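Local atomic coordinates of Slr1438 protein (Synechocystis sp., PDB entry 3K25), a protein that is of unknown function but is probably a carbohydrate-binding protein of the aldose 1-epimerase type, perhaps with isomerase activity. Residues 219-222 with 227-230. Sequence-based numbering, arbitrary orientation.
Sequences HFID and LKIE
K228 lays its CD over one face of the H219 imidazole, toward the rim and 4.3 Å above the plane, while the F220 ring on the reverse side of the sheet is met obliquely by CD1 of I229. Both pairs belong to a β-hairpin, strands 217-222 and 227-233, within the large antiparallel sheet of an aldose 1-epimerase fold. F220 and I229 are a hydrogen-bonded pair, N-H of each to the carbonyl oxygen of the other, with side chains side by side on one face; the bond from I229 N to F220 O is the straighter, 161° at the hydrogen. With chi1 at 75°, the F220 ring leans across to its neighbour, and its CE2 lies 3.5 Å from CB of I229. Bulky apolar residues suit this buried face, where F167 of strand 157-168 touches both. An alanine in place of F220 would probably leave one flank of I229 without its aromatic cover and open a gap beside F167. On the partly exposed face, branched, apolar I221 sets CG1 3.4 Å from CB of K228, whose extended remainder takes NZ beyond the imidazole. Near the turn D222 and L227 exchange two backbone hydrogen bonds; D222 is buried, its carboxylate salt-bridged through OD2 to NH1 of R225.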
loop_
_atom_site.group_PDB
_atom_site.type_symbol
_atom_site.label_atom_id
_atom_site.label_comp_id
_atom_site.label_asym_id
_atom_site.label_seq_id
_atom_site.Cartn_x
_atom_site.Cartn_y
_atom_site.Cartn_z
ATOM N N HIS A 219 11.935 4.254 -8.615
ATOM C CA HIS A 219 11.130 5.303 -9.224
ATOM C C HIS A 219 10.867 5.021 -10.686
ATOM O O HIS A 219 11.336 4.024 -11.230
ATOM C CB HIS A 219 11.825 6.669 -9.082
ATOM C CG HIS A 219 12.981 6.874 -10.015
ATOM N ND1 HIS A 219 12.825 6.999 -11.380
ATOM C CD2 HIS A 219 14.310 6.983 -9.779
ATOM C CE1 HIS A 219 14.007 7.178 -11.943
ATOM N NE2 HIS A 219 14.926 7.173 -10.993
ATOM N N PHE A 220 10.086 5.893 -11.308
ATOM C CA PHE A 220 9.775 5.766 -12.728
ATOM C C PHE A 220 9.475 7.155 -13.266
ATOM O O PHE A 220 8.955 8.015 -12.551
ATOM C CB PHE A 220 8.599 4.811 -12.964
ATOM C CG PHE A 220 7.259 5.381 -12.611
ATOM C CD1 PHE A 220 6.553 6.161 -13.532
ATOM C CD2 PHE A 220 6.679 5.113 -11.371
ATOM C CE1 PHE A 220 5.281 6.663 -13.226
ATOM C CE2 PHE A 220 5.406 5.613 -11.053
ATOM C CZ PHE A 220 4.707 6.388 -11.986
ATOM N N ILE A 221 9.828 7.375 -14.523
ATOM C CA ILE A 221 9.625 8.676 -15.137
ATOM C C ILE A 221 8.699 8.590 -16.341
ATOM O O ILE A 221 8.930 7.804 -17.261
ATOM C CB ILE A 221 10.989 9.289 -15.551
ATOM C CG1 ILE A 221 11.952 9.223 -14.359
ATOM C CG2 ILE A 221 10.807 10.743 -16.003
ATOM C CD1 ILE A 221 13.346 9.737 -14.644
ATOM N N ASP A 222 7.637 9.386 -16.307
ATOM C CA ASP A 222 6.675 9.425 -17.396
ATOM C C ASP A 222 6.813 10.753 -18.128
ATOM O O ASP A 222 6.425 11.804 -17.614
ATOM C CB ASP A 222 5.248 9.266 -16.867
ATOM C CG ASP A 222 4.208 9.389 -17.965
ATOM O OD1 ASP A 222 4.445 8.853 -19.071
ATOM O OD2 ASP A 222 3.152 10.013 -17.725
ATOM N N LEU A 227 7.106 14.002 -15.585
ATOM C CA LEU A 227 7.362 13.963 -14.147
ATOM C C LEU A 227 7.737 12.565 -13.683
ATOM O O LEU A 227 7.389 11.577 -14.328
ATOM C CB LEU A 227 6.124 14.428 -13.374
ATOM C CG LEU A 227 4.992 13.438 -13.101
ATOM C CD1 LEU A 227 3.835 14.179 -12.459
ATOM C CD2 LEU A 227 4.544 12.783 -14.389
ATOM N N LYS A 228 8.450 12.482 -12.567
ATOM C CA LYS A 228 8.833 11.184 -12.036
ATOM C C LYS A 228 8.247 10.954 -10.651
ATOM O O LYS A 228 8.078 11.887 -9.859
ATOM C CB LYS A 228 10.362 11.019 -11.989
ATOM C CG LYS A 228 11.067 11.666 -10.806
ATOM C CD LYS A 228 12.528 11.233 -10.767
ATOM C CE LYS A 228 13.318 11.946 -9.665
ATOM N NZ LYS A 228 14.789 11.654 -9.719
ATOM N N ILE A 229 7.938 9.694 -10.380
ATOM C CA ILE A 229 7.371 9.276 -9.110
ATOM C C ILE A 229 8.359 8.327 -8.451
ATOM O O ILE A 229 8.623 7.243 -8.973
ATOM C CB ILE A 229 6.040 8.554 -9.340
ATOM C CG1 ILE A 229 5.016 9.546 -9.886
ATOM C CG2 ILE A 229 5.568 7.911 -8.059
ATOM C CD1 ILE A 229 3.650 8.942 -10.155
ATOM N N GLU A 230 8.907 8.737 -7.310
ATOM C CA GLU A 230 9.881 7.921 -6.588
ATOM C C GLU A 230 9.389 7.352 -5.257
ATOM O O GLU A 230 8.799 8.061 -4.438
ATOM C CB GLU A 230 11.153 8.726 -6.322
ATOM C CG GLU A 230 12.137 8.014 -5.404
ATOM C CD GLU A 230 13.115 8.969 -4.749
ATOM O OE1 GLU A 230 12.653 9.956 -4.125
ATOM O OE2 GLU A 230 14.340 8.727 -4.853
#